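Local coordinates for multicopper oxidase (Uncultured bacterium, PDB 4E9X), which probably couples the one-electron oxidation of substrates at a mononuclear copper to the reduction of dioxygen at a trinuclear copper cluster, at residues G199-S205 and D227-P233; M210-D216 and E235-I241. One frame throughout, in Å; residues are numbered along the deposited sequence.

Contact 1: residues G199-S205 and D227-P233. With CU (copper (II) ion), chain G.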
ATOM      1  N   GLY A 199      -1.292   0.964 -10.485  1.00  9.40           N
ATOM      2  CA  GLY A 199      -0.157   1.262  -9.591  1.00 11.57           C
ATOM      3  C   GLY A 199      -0.583   1.787  -8.233  1.00  8.01           C
ATOM      4  O   GLY A 199      -1.781   2.080  -7.971  1.00  8.32           O
ATOM      5  N   ILE A 200       0.408   1.893  -7.356  1.00  7.94           N
ATOM      6  CA  ILE A 200       0.230   2.580  -6.065  0.50  8.01           C
ATOM      7  C   ILE A 200       0.977   3.907  -6.117  1.00  8.09           C
ATOM      8  O   ILE A 200       2.032   3.948  -6.687  1.00 17.88           O
ATOM      9  CB  ILE A 200       0.668   1.574  -4.996  0.50  8.48           C
ATOM     10  CG1 ILE A 200      -0.174   0.284  -5.057  0.50 10.11           C
ATOM     11  CG2 ILE A 200       0.603   2.154  -3.634  0.50 11.69           C
ATOM     12  CD1 ILE A 200       0.084  -0.639  -3.879  0.50 16.66           C
ATOM     13  N   HIS A 201       0.387   4.949  -5.541  1.00  7.08           N
ATOM     14  CA  HIS A 201       0.914   6.307  -5.711  1.00  7.81           C
ATOM     15  C   HIS A 201       0.917   6.979  -4.331  1.00  8.26           C
ATOM     16  O   HIS A 201      -0.125   7.044  -3.650  1.00  9.87           O
ATOM     17  CB  HIS A 201      -0.004   7.097  -6.657  1.00  8.13           C
ATOM     18  CG  HIS A 201      -0.064   6.477  -8.019  1.00  7.19           C
ATOM     19  ND1 HIS A 201       0.857   6.750  -8.991  1.00  8.32           N
ATOM     20  CD2 HIS A 201      -0.916   5.552  -8.538  1.00  7.95           C
ATOM     21  CE1 HIS A 201       0.569   6.007 -10.085  1.00  9.19           C
ATOM     22  NE2 HIS A 201      -0.513   5.292  -9.820  1.00  8.23           N
ATOM     23  N   ALA A 202       2.073   7.462  -3.904  1.00  7.10           N
ATOM     24  CA  ALA A 202       2.199   8.054  -2.567  1.00  7.32           C
ATOM     25  C   ALA A 202       2.211   9.570  -2.751  1.00  6.95           C
ATOM     26  O   ALA A 202       3.217  10.179  -3.025  1.00  8.46           O
ATOM     27  CB  ALA A 202       3.460   7.527  -1.899  1.00  8.70           C
ATOM     28  N   MET A 203       1.057  10.209  -2.704  1.00  7.96           N
ATOM     29  CA  MET A 203       0.943  11.617  -3.142  1.00  7.99           C
ATOM     30  C   MET A 203       1.356  12.548  -2.000  1.00  7.77           C
ATOM     31  O   MET A 203       0.736  12.558  -0.925  1.00  8.27           O
ATOM     32  CB  MET A 203      -0.512  11.875  -3.550  1.00  9.14           C
ATOM     33  CG  MET A 203      -0.956  10.959  -4.705  1.00 10.28           C
ATOM     34  SD  MET A 203       0.100  10.989  -6.177  1.00 10.35           S
ATOM     35  CE  MET A 203      -0.003  12.696  -6.742  1.00 13.79           C
ATOM     36  N   HIS A 204       2.398  13.313  -2.253  1.00  8.57           N
ATOM     37  CA  HIS A 204       3.004  14.197  -1.233  1.00  7.53           C
ATOM     38  C   HIS A 204       2.917  15.670  -1.651  1.00  7.34           C
ATOM     39  O   HIS A 204       3.415  16.023  -2.743  1.00  8.67           O
ATOM     40  CB  HIS A 204       4.453  13.810  -1.069  1.00  9.11           C
ATOM     41  CG  HIS A 204       5.269  14.733  -0.232  1.00  9.02           C
ATOM     42  ND1 HIS A 204       4.868  15.198   1.036  1.00  9.87           N
ATOM     43  CD2 HIS A 204       6.468  15.308  -0.461  1.00 10.25           C
ATOM     44  CE1 HIS A 204       5.843  16.034   1.504  1.00 10.54           C
ATOM     45  NE2 HIS A 204       6.810  16.100   0.598  1.00 10.64           N
ATOM     46  N   SER A 205       2.359  16.476  -0.769  1.00  7.45           N
ATOM     47  CA  SER A 205       2.290  17.926  -1.010  1.00  7.71           C
ATOM     48  C   SER A 205       3.426  18.632  -0.270  1.00  7.11           C
ATOM     49  O   SER A 205       3.450  18.656   0.964  1.00  9.59           O
ATOM     50  CB  SER A 205       0.972  18.494  -0.541  1.00  8.92           C
ATOM     51  OG  SER A 205       0.670  18.109   0.800  1.00  9.55           O
ATOM     52  N   ASP A 227       1.036  14.337   5.217  1.00  7.08           N
ATOM     53  CA  ASP A 227       1.738  15.007   4.110  1.00  7.24           C
ATOM     54  C   ASP A 227       1.942  14.056   2.933  1.00  6.78           C
ATOM     55  O   ASP A 227       2.285  14.540   1.841  1.00  7.79           O
ATOM     56  CB  ASP A 227       3.044  15.641   4.622  1.00  8.12           C
ATOM     57  CG  ASP A 227       4.114  14.679   5.080  1.00  7.85           C
ATOM     58  OD1 ASP A 227       4.409  13.653   4.425  1.00  9.78           O
ATOM     59  OD2 ASP A 227       4.723  14.967   6.123  1.00 11.30           O
ATOM     60  N   THR A 228       1.663  12.754   3.101  1.00  6.79           N
ATOM     61  CA  THR A 228       1.811  11.770   2.017  1.00  7.44           C
ATOM     62  C   THR A 228       0.628  10.811   2.119  1.00  7.38           C
ATOM     63  O   THR A 228       0.404  10.176   3.147  1.00  9.10           O
ATOM     64  CB  THR A 228       3.136  11.002   2.175  1.00  7.78           C
ATOM     65  OG1 THR A 228       4.238  11.930   2.140  1.00  9.17           O
ATOM     66  CG2 THR A 228       3.367   9.983   1.032  1.00 10.24           C
ATOM     67  N   VAL A 229      -0.169  10.720   1.037  1.00  7.22           N
ATOM     68  CA  VAL A 229      -1.353   9.884   1.059  1.00  7.68           C
ATOM     69  C   VAL A 229      -1.183   8.771   0.040  1.00  7.26           C
ATOM     70  O   VAL A 229      -1.021   9.036  -1.174  1.00  8.30           O
ATOM     71  CB  VAL A 229      -2.594  10.730   0.672  1.00  9.35           C
ATOM     72  CG1 VAL A 229      -3.819   9.847   0.510  1.00 10.71           C
ATOM     73  CG2 VAL A 229      -2.873  11.825   1.726  1.00 10.09           C
ATOM     74  N   LEU A 230      -1.228   7.527   0.491  1.00  7.03           N
ATOM     75  CA  LEU A 230      -1.064   6.369  -0.389  1.00  7.42           C
ATOM     76  C   LEU A 230      -2.399   6.045  -1.058  1.00  6.75           C
ATOM     77  O   LEU A 230      -3.405   5.848  -0.371  1.00  9.45           O
ATOM     78  CB  LEU A 230      -0.622   5.146   0.418  1.00  8.36           C
ATOM     79  CG  LEU A 230      -0.239   3.922  -0.412  1.00  9.90           C
ATOM     80  CD1 LEU A 230       1.014   4.272  -1.227  1.00 14.82           C
ATOM     81  CD2 LEU A 230      -0.015   2.696   0.489  1.00 12.65           C
ATOM     82  N   VAL A 231      -2.353   6.011  -2.398  1.00  7.72           N
ATOM     83  CA  VAL A 231      -3.560   5.748  -3.174  1.00  8.74           C
ATOM     84  C   VAL A 231      -3.326   4.513  -4.028  1.00  8.56           C
ATOM     85  O   VAL A 231      -2.359   4.475  -4.784  1.00 10.06           O
ATOM     86  CB  VAL A 231      -3.835   6.964  -4.093  1.00 10.76           C
ATOM     87  CG1 VAL A 231      -5.113   6.762  -4.900  1.00 13.44           C
ATOM     88  CG2 VAL A 231      -3.872   8.276  -3.291  1.00 10.26           C
ATOM     89  N   SER A 232      -4.157   3.498  -3.885  1.00  8.52           N
ATOM     90  CA  SER A 232      -3.988   2.220  -4.562  0.50  7.64           C
ATOM     91  C   SER A 232      -5.167   1.979  -5.508  1.00  7.00           C
ATOM     92  O   SER A 232      -6.174   2.729  -5.432  1.00  7.41           O
ATOM     93  CB  SER A 232      -3.802   1.118  -3.522  0.50  9.47           C
ATOM     94  OG  SER A 232      -4.963   0.529  -3.023  0.50  6.96           O
ATOM     95  N   PRO A 233      -5.069   1.001  -6.380  1.00  7.43           N
ATOM     96  CA  PRO A 233      -6.135   0.821  -7.404  1.00  7.75           C
ATOM     97  C   PRO A 233      -7.531   0.682  -6.823  1.00  7.80           C
ATOM     98  O   PRO A 233      -7.830  -0.108  -5.930  1.00  8.51           O
ATOM     99  CB  PRO A 233      -5.704  -0.465  -8.114  1.00  8.08           C
ATOM    100  CG  PRO A 233      -4.179  -0.387  -8.019  1.00  9.09           C
ATOM    101  CD  PRO A 233      -3.944   0.078  -6.601  1.00  7.96           C
TER
HETATM  102 CU    CU G1404       8.427  16.924   0.723  0.65 13.59          CU
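With CG turned anti to the backbone N (chi1 171°), H204 lays its imidazole beside the start of the strand 228-231, where ND1 donates to D227 O at 2.8 Å. That oxygen lies at the ring edge, close to the ring plane, although the donor stands well above the D227 carbonyl plane. This bond and the copper ion on H204 NE2 (1.8 Å) together hold the ring's rotation. D227 O is gripped a second time by S205 N at 3.3 Å, nearly in line with its C=O. T228 OG1 sits 3.5 Å from H204 ND1 and spends its proton on D227 OD1 (2.9 Å), an oxygen also hydrogen-bonded to H62 NE2 of the second subunit. Beyond this end the strands run antiparallel, H201 and M203 forming hydrogen-bonded pairs with V231 and V229; M203 N to V229 O measures 2.8 Å. On the face of A202 and H204, T228 CG2 packs against A202 CB at 3.8 Å, while on the other face M203 CG meets V231 CG2. H201 faces that way too, its ND1 held by D253. The two strands form one margin of a five-stranded sheet in the second cupredoxin-like domain. H204 supplies a ligand of the copper cluster built between subunits, since H60 of the second subunit binds the same ion, an arrangement characteristic of trimeric two-domain multicopper oxidases.

Contact 2: residues M210-D216 and E235-I241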
ATOM      1  N   MET A 210      -2.159  17.921   4.313  1.00  7.67           N
ATOM      2  CA  MET A 210      -3.466  17.635   3.789  1.00  6.82           C
ATOM      3  C   MET A 210      -4.341  17.087   4.923  1.00  7.64           C
ATOM      4  O   MET A 210      -3.935  16.212   5.698  1.00  9.95           O
ATOM      5  CB  MET A 210      -3.386  16.532   2.729  1.00  7.63           C
ATOM      6  CG  MET A 210      -2.694  17.049   1.452  1.00  8.33           C
ATOM      7  SD  MET A 210      -2.339  15.719   0.272  1.00  8.46           S
ATOM      8  CE  MET A 210      -0.856  14.986   0.969  1.00  9.62           C
ATOM      9  N   LEU A 211      -5.562  17.564   5.043  1.00  7.08           N
ATOM     10  CA  LEU A 211      -6.533  16.978   5.955  1.00  7.16           C
ATOM     11  C   LEU A 211      -7.337  15.951   5.163  1.00  7.11           C
ATOM     12  O   LEU A 211      -8.083  16.343   4.258  1.00  7.45           O
ATOM     13  CB  LEU A 211      -7.469  18.046   6.525  1.00  8.37           C
ATOM     14  CG  LEU A 211      -8.508  17.474   7.505  1.00  9.60           C
ATOM     15  CD1 LEU A 211      -7.838  16.871   8.750  1.00 11.18           C
ATOM     16  CD2 LEU A 211      -9.510  18.552   7.911  1.00 14.12           C
ATOM     17  N   VAL A 212      -7.147  14.677   5.472  1.00  7.09           N
ATOM     18  CA  VAL A 212      -7.876  13.587   4.788  1.00  6.82           C
ATOM     19  C   VAL A 212      -9.284  13.528   5.384  1.00  6.93           C
ATOM     20  O   VAL A 212      -9.465  13.216   6.568  1.00  7.80           O
ATOM     21  CB  VAL A 212      -7.130  12.261   4.961  1.00  7.38           C
ATOM     22  CG1 VAL A 212      -7.916  11.194   4.192  1.00  8.04           C
ATOM     23  CG2 VAL A 212      -5.669  12.343   4.497  1.00  8.05           C
ATOM     24  N   THR A 213     -10.290  13.854   4.552  1.00  7.36           N
ATOM     25  CA  THR A 213     -11.657  13.928   5.043  1.00  7.11           C
ATOM     26  C   THR A 213     -12.564  12.819   4.550  1.00  7.28           C
ATOM     27  O   THR A 213     -13.588  12.594   5.169  1.00  7.75           O
ATOM     28  CB  THR A 213     -12.280  15.283   4.575  1.00  8.15           C
ATOM     29  OG1 THR A 213     -12.226  15.383   3.155  1.00  8.51           O
ATOM     30  CG2 THR A 213     -11.494  16.486   5.120  1.00  8.92           C
ATOM     31  N   HIS A 214     -12.242  12.186   3.411  1.00  6.82           N
ATOM     32  CA  HIS A 214     -13.141  11.175   2.837  1.00  7.50           C
ATOM     33  C   HIS A 214     -12.348   9.998   2.279  1.00  7.21           C
ATOM     34  O   HIS A 214     -11.301  10.218   1.654  1.00  7.86           O
ATOM     35  CB  HIS A 214     -13.983  11.698   1.663  1.00  8.29           C
ATOM     36  CG  HIS A 214     -14.925  12.835   1.956  1.00  7.96           C
ATOM     37  ND1 HIS A 214     -14.467  14.109   2.303  1.00  8.54           N
ATOM     38  CD2 HIS A 214     -16.287  12.873   1.936  1.00  8.97           C
ATOM     39  CE1 HIS A 214     -15.538  14.854   2.467  1.00  9.27           C
ATOM     40  NE2 HIS A 214     -16.656  14.139   2.261  1.00  9.90           N
ATOM     41  N   LYS A 215     -12.893   8.834   2.513  1.00  6.83           N
ATOM     42  CA  LYS A 215     -12.345   7.591   1.972  1.00  7.58           C
ATOM     43  C   LYS A 215     -13.411   7.008   1.041  1.00  6.79           C
ATOM     44  O   LYS A 215     -14.553   6.802   1.471  1.00  7.34           O
ATOM     45  CB  LYS A 215     -12.005   6.622   3.116  1.00  8.26           C
ATOM     46  CG  LYS A 215     -11.883   5.171   2.739  1.00 10.34           C
ATOM     47  CD  LYS A 215     -10.776   4.849   1.722  1.00  9.58           C
ATOM     48  CE  LYS A 215     -10.771   3.332   1.528  1.00 10.11           C
ATOM     49  NZ  LYS A 215     -10.221   2.988   0.202  1.00  8.42           N
ATOM     50  N   ASP A 216     -13.022   6.805  -0.234  1.00  7.28           N
ATOM     51  CA  ASP A 216     -13.950   6.261  -1.248  1.00  7.47           C
ATOM     52  C   ASP A 216     -15.240   7.088  -1.303  1.00  7.66           C
ATOM     53  O   ASP A 216     -16.330   6.570  -1.567  1.00  8.36           O
ATOM     54  CB  ASP A 216     -14.254   4.791  -0.989  1.00  7.75           C
ATOM     55  CG  ASP A 216     -12.965   3.920  -1.090  1.00  7.17           C
ATOM     56  OD1 ASP A 216     -11.935   4.403  -1.603  1.00  7.28           O
ATOM     57  OD2 ASP A 216     -13.082   2.782  -0.593  1.00  7.70           O
ATOM     58  N   GLU A 235      -9.190   2.970  -5.171  1.00  6.94           N
ATOM     59  CA  GLU A 235      -9.491   3.846  -4.046  1.00  7.04           C
ATOM     60  C   GLU A 235      -9.675   5.303  -4.439  1.00  6.35           C
ATOM     61  O   GLU A 235      -9.122   5.740  -5.437  1.00  7.41           O
ATOM     62  CB  GLU A 235      -8.346   3.835  -3.031  1.00  7.00           C
ATOM     63  CG  GLU A 235      -8.032   2.436  -2.457  1.00  8.15           C
ATOM     64  CD  GLU A 235      -7.080   2.668  -1.285  1.00  8.07           C
ATOM     65  OE1 GLU A 235      -5.898   2.812  -1.581  1.00  9.68           O
ATOM     66  OE2 GLU A 235      -7.504   2.798  -0.135  1.00  9.20           O
ATOM     67  N   ARG A 236     -10.408   6.041  -3.606  1.00  6.56           N
ATOM     68  CA  ARG A 236     -10.339   7.504  -3.676  1.00  6.93           C
ATOM     69  C   ARG A 236     -10.097   8.028  -2.272  1.00  7.16           C
ATOM     70  O   ARG A 236     -10.543   7.474  -1.263  1.00  7.08           O
ATOM     71  CB  ARG A 236     -11.630   8.129  -4.252  1.00  7.72           C
ATOM     72  CG  ARG A 236     -11.785   7.896  -5.755  1.00  7.25           C
ATOM     73  CD  ARG A 236     -12.415   6.555  -6.114  1.00  8.62           C
ATOM     74  NE  ARG A 236     -13.762   6.459  -5.578  1.00  7.88           N
ATOM     75  CZ  ARG A 236     -14.294   5.381  -4.967  1.00  7.72           C
ATOM     76  NH1 ARG A 236     -13.639   4.241  -4.816  1.00  8.28           N
ATOM     77  NH2 ARG A 236     -15.552   5.474  -4.495  1.00  8.71           N
ATOM     78  N   TYR A 237      -9.353   9.143  -2.225  1.00  6.82           N
ATOM     79  CA  TYR A 237      -9.214   9.918  -1.002  1.00  7.39           C
ATOM     80  C   TYR A 237      -9.534  11.375  -1.317  1.00  7.35           C
ATOM     81  O   TYR A 237      -9.036  11.873  -2.340  1.00  8.66           O
ATOM     82  CB  TYR A 237      -7.778   9.844  -0.431  1.00  7.64           C
ATOM     83  CG  TYR A 237      -7.541   8.458   0.138  1.00  7.63           C
ATOM     84  CD1 TYR A 237      -7.840   8.197   1.492  1.00  9.50           C
ATOM     85  CD2 TYR A 237      -7.033   7.409  -0.650  1.00  7.93           C
ATOM     86  CE1 TYR A 237      -7.630   6.917   2.044  1.00 10.01           C
ATOM     87  CE2 TYR A 237      -6.826   6.153  -0.111  1.00  8.48           C
ATOM     88  CZ  TYR A 237      -7.137   5.917   1.228  1.00 10.49           C
ATOM     89  OH  TYR A 237      -6.936   4.643   1.771  1.00 11.25           O
ATOM     90  N   ASP A 238     -10.310  12.056  -0.461  1.00  7.39           N
ATOM     91  CA  ASP A 238     -10.473  13.487  -0.589  1.00  7.63           C
ATOM     92  C   ASP A 238      -9.729  14.133   0.549  1.00  6.67           C
ATOM     93  O   ASP A 238      -9.814  13.678   1.692  1.00  7.43           O
ATOM     94  CB  ASP A 238     -11.927  13.945  -0.490  1.00  7.98           C
ATOM     95  CG  ASP A 238     -12.953  13.426  -1.479  1.00  7.72           C
ATOM     96  OD1 ASP A 238     -12.677  12.488  -2.251  1.00  8.58           O
ATOM     97  OD2 ASP A 238     -14.045  14.019  -1.486  1.00 10.34           O
ATOM     98  N   VAL A 239      -9.025  15.226   0.224  1.00  6.91           N
ATOM     99  CA  VAL A 239      -8.302  15.969   1.245  1.00  6.82           C
ATOM    100  C   VAL A 239      -8.641  17.461   1.067  1.00  6.82           C
ATOM    101  O   VAL A 239      -9.178  17.895   0.045  1.00  7.90           O
ATOM    102  CB  VAL A 239      -6.776  15.780   1.128  1.00  7.09           C
ATOM    103  CG1 VAL A 239      -6.426  14.272   1.165  1.00  8.25           C
ATOM    104  CG2 VAL A 239      -6.203  16.457  -0.132  1.00  7.49           C
ATOM    105  N   ILE A 240      -8.318  18.230   2.105  1.00  7.35           N
ATOM    106  CA  ILE A 240      -8.359  19.698   2.075  1.00  7.41           C
ATOM    107  C   ILE A 240      -6.952  20.215   2.329  1.00  7.19           C
ATOM    108  O   ILE A 240      -6.282  19.794   3.286  1.00  8.08           O
ATOM    109  CB  ILE A 240      -9.313  20.232   3.186  1.00  7.90           C
ATOM    110  CG1 ILE A 240     -10.767  19.767   2.970  1.00  9.34           C
ATOM    111  CG2 ILE A 240      -9.216  21.743   3.272  1.00 10.09           C
ATOM    112  CD1 ILE A 240     -11.383  20.403   1.727  1.00 12.34           C
ATOM    113  N   ILE A 241      -6.536  21.161   1.489  1.00  7.09           N
ATOM    114  CA  ILE A 241      -5.338  21.958   1.750  1.00  8.11           C
ATOM    115  C   ILE A 241      -5.780  23.397   1.973  1.00  8.18           C
ATOM    116  O   ILE A 241      -6.490  23.963   1.139  1.00  9.80           O
ATOM    117  CB  ILE A 241      -4.315  21.881   0.603  1.00  7.72           C
ATOM    118  CG1 ILE A 241      -3.681  20.478   0.578  1.00  8.69           C
ATOM    119  CG2 ILE A 241      -3.270  22.993   0.757  1.00  9.69           C
ATOM    120  CD1 ILE A 241      -2.705  20.249  -0.558  1.00  9.90           C
TER
HETATM  121  O   HOH W   1     -12.124  17.159   1.032  1.00 11.40           O
HETATM  122  O   HOH W   2     -12.705   9.933  -1.201  1.00  8.52           O
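K215 and Y237 cross obliquely on one face of an antiparallel strand pair whose register is shifted by one at a classic beta bulge, T213 and H214 both facing D238. K215 CD lies 3.8 Å from Y237 CE1, and the lysine, bent at chi2 (61°), carries NZ to a salt bridge with E235, meeting the anti lone pair of OE2 at 2.7 Å. Y237 OH donates to the same oxygen from the syn side, out of the carboxylate plane; two donors thus hold OE2. Farther along this face V212 CG1 reaches the edge of the tyrosine ring and V212 CG2 packs on V239 CG1. On the other face the H214 ring and D238 carboxylate cross with their planes 34° apart, OD2 lying over the ring, offset toward the rim; OD2 also forms a salt bridge with K190. At the bulge T213 N donates to D238 O at 2.9 Å, and H214 N adds a weak bond to the same oxygen. R236 turns one guanidinium face to D216 CA; NH1 donates to G234 O and NH2 forms a salt bridge with D227 of the third subunit. D216 OD2 accepts D227 N of that subunit. D216 OD1 accepts R236 N at 3.0 Å, nearly along the carboxylate C-O axis.

The centres of contacts 1 and 2 lie about 11 Å apart in the same cupredoxin-like domain, and their segments alternate along the chain: 201-205 leads to 210-215, and 228-231 to 236-243. The two sheets meet at M210, whose CE lies 3.3 Å from D227 O and 3.5 Å from M203 O, and at Y237, whose CE2 lies 3.4 Å from L230 O. Across subunits the relation is polar: R236 of the second subunit forms a salt bridge with D227, and its D216 and K215 hydrogen-bond to D227 N and T228 O. The charged end of contact 2 in one subunit is thus bonded to the copper-binding end of contact 1 in its neighbour, about 3 Å from whose H204 side chain a dioxygen is bound.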